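PDB 4XRF: transcriptional regulator, MarR family, which probably binds DNA through winged helix-turn-helix domains and regulates transcription. Local coordinates for residues Q35-K40 and K55-K60. Residues are numbered along the deposited sequence; the frame is centred on the assembly and turned at random.
Sequences QFYILK and KKMYVK. With SO4 (sulfate ion), chain K; PO4 (phosphate ion), chain C.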
# COMPACT_ATOMS: atom_id res chain seq x y z
N GLN A 35 -0.83 0.22 17.44
CA GLN A 35 -0.30 -0.70 18.46
C GLN A 35 0.64 0.05 19.43
O GLN A 35 0.58 -0.16 20.66
CB GLN A 35 0.48 -1.86 17.82
CG GLN A 35 -0.36 -2.90 17.07
CD GLN A 35 0.50 -4.01 16.49
OE1 GLN A 35 1.59 -3.75 15.96
NE2 GLN A 35 0.04 -5.24 16.58
N PHE A 36 1.48 0.91 18.88
CA PHE A 36 2.41 1.70 19.67
C PHE A 36 1.64 2.61 20.63
O PHE A 36 1.94 2.66 21.81
CB PHE A 36 3.36 2.52 18.78
CG PHE A 36 4.31 3.42 19.54
CD1 PHE A 36 5.04 2.95 20.63
CD2 PHE A 36 4.52 4.73 19.13
CE1 PHE A 36 5.92 3.78 21.32
CE2 PHE A 36 5.42 5.56 19.80
CZ PHE A 36 6.10 5.08 20.91
N TYR A 37 0.63 3.31 20.10
CA TYR A 37 -0.17 4.20 20.93
C TYR A 37 -0.92 3.46 22.02
O TYR A 37 -0.99 3.93 23.15
CB TYR A 37 -1.16 5.06 20.12
CG TYR A 37 -1.58 6.23 20.95
CD1 TYR A 37 -0.68 7.27 21.23
CD2 TYR A 37 -2.83 6.29 21.53
CE1 TYR A 37 -1.05 8.33 22.04
CE2 TYR A 37 -3.20 7.35 22.33
CZ TYR A 37 -2.30 8.36 22.58
OH TYR A 37 -2.67 9.42 23.38
N ILE A 38 -1.47 2.29 21.70
CA ILE A 38 -2.04 1.43 22.74
C ILE A 38 -1.05 1.17 23.88
O ILE A 38 -1.39 1.37 25.05
CB ILE A 38 -2.63 0.12 22.17
CG1 ILE A 38 -3.94 0.44 21.41
CG2 ILE A 38 -2.97 -0.87 23.29
CD1 ILE A 38 -4.39 -0.65 20.45
N LEU A 39 0.15 0.71 23.55
CA LEU A 39 1.17 0.46 24.56
C LEU A 39 1.52 1.72 25.38
O LEU A 39 1.75 1.61 26.59
CB LEU A 39 2.46 -0.13 23.93
CG LEU A 39 2.34 -1.49 23.23
CD1 LEU A 39 3.72 -1.96 22.76
CD2 LEU A 39 1.71 -2.55 24.13
N LYS A 40 1.56 2.89 24.73
CA LYS A 40 1.79 4.14 25.45
C LYS A 40 0.68 4.44 26.46
O LYS A 40 0.97 4.90 27.56
CB LYS A 40 1.96 5.34 24.52
CG LYS A 40 3.22 5.32 23.70
CD LYS A 40 3.37 6.61 22.90
CE LYS A 40 3.82 7.79 23.76
NZ LYS A 40 4.13 8.98 22.89
N LYS A 55 -12.41 3.81 23.45
CA LYS A 55 -12.76 5.22 23.56
C LYS A 55 -11.57 6.14 23.27
O LYS A 55 -11.68 7.12 22.53
CB LYS A 55 -13.30 5.52 24.95
CG LYS A 55 -14.37 6.60 24.97
N LYS A 56 -10.42 5.83 23.86
CA LYS A 56 -9.22 6.65 23.62
C LYS A 56 -8.75 6.63 22.17
O LYS A 56 -8.14 7.62 21.70
CB LYS A 56 -8.09 6.28 24.58
CG LYS A 56 -8.30 6.77 26.00
CD LYS A 56 -7.37 6.03 26.96
CE LYS A 56 -7.55 6.47 28.41
NZ LYS A 56 -7.00 7.83 28.66
N MET A 57 -9.05 5.55 21.44
CA MET A 57 -8.64 5.39 20.01
C MET A 57 -9.75 5.81 19.04
O MET A 57 -9.56 5.81 17.81
CB MET A 57 -8.26 3.93 19.69
CG MET A 57 -7.21 3.27 20.56
SD MET A 57 -5.55 3.95 20.38
CE MET A 57 -5.11 3.52 18.69
N TYR A 58 -10.93 6.11 19.59
CA TYR A 58 -12.09 6.53 18.81
C TYR A 58 -12.63 5.44 17.87
O TYR A 58 -13.25 5.73 16.84
CB TYR A 58 -11.80 7.86 18.07
CG TYR A 58 -11.58 8.99 19.05
CD1 TYR A 58 -10.32 9.26 19.57
CD2 TYR A 58 -12.66 9.75 19.52
CE1 TYR A 58 -10.12 10.27 20.49
CE2 TYR A 58 -12.47 10.77 20.44
CZ TYR A 58 -11.19 11.02 20.91
OH TYR A 58 -10.98 12.03 21.83
N VAL A 59 -12.41 4.19 18.27
CA VAL A 59 -12.88 3.02 17.52
C VAL A 59 -13.90 2.19 18.31
O VAL A 59 -14.07 2.38 19.52
CB VAL A 59 -11.69 2.11 17.10
CG1 VAL A 59 -10.67 2.89 16.26
CG2 VAL A 59 -11.03 1.49 18.33
N LYS A 60 -14.58 1.27 17.62
CA LYS A 60 -15.51 0.32 18.26
C LYS A 60 -14.74 -0.68 19.15
O LYS A 60 -13.58 -0.98 18.86
CB LYS A 60 -16.26 -0.49 17.18
CG LYS A 60 -17.23 0.29 16.32
CD LYS A 60 -18.47 0.66 17.10
CE LYS A 60 -19.61 1.07 16.18
NZ LYS A 60 -20.74 1.67 16.95
S SO4 K . -4.86 9.55 26.10
O1 SO4 K . -6.28 9.95 26.34
O2 SO4 K . -4.53 8.42 27.01
O3 SO4 K . -3.94 10.67 26.41
O4 SO4 K . -4.76 9.13 24.68
P PO4 C . 1.46 11.67 22.09
O1 PO4 C . 1.11 10.62 23.11
O2 PO4 C . 0.44 11.68 20.99
O3 PO4 C . 1.53 13.02 22.78
O4 PO4 C . 2.81 11.33 21.50
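M57 lays its sulfur against the ring edge of Y37. SD is 3.8 Å from CD2 of Y37 and close to the ring plane, 83° off the ring normal. This is an edge-on Met-aromatic contact. The same sulfur also meets I38, 4.0 Å from its CG1, where the two side chains cross at about a right angle. M57 CG lies anti to the carbonyl carbon, and a bend at chi2 (-68°) brings SD between the two helices. No hydrogen bond joins the segments directly; a sulfate bridges them beside the apolar contact. Y37 OH is modelled as donating to sulfate O4 at 2.5 Å, a length so short that its exact value is doubtful. K56 bends at its last torsion and grips the same ion with NZ, 3.0 Å from O2 and 3.2 Å from O1. K6 of the second subunit also bonds this sulfate. On the other side of Y37, K40 NZ holds a phosphate through its O4 at 3.0 Å, and phosphate O1 lies at the ring edge, 3.3 Å from Y37 CE1. K40 also forms a salt bridge with D5 of the second subunit. Both ions probably come from the crystallisation liquor. Beyond this first shell, helix 61-73 packs on the apolar side chains, M67 on I38 and I64 on M57. A9 of the second subunit packs on M57. Helix 50-57 ends here in a Schellman motif, with Y58 at positive phi, and K60 then stands at the N-cap position of helix 61-73. The contact thus joins helix 33-45 to the first helix of the helix-turn-helix in a MarR-type winged-helix fold, beside the subunit interface.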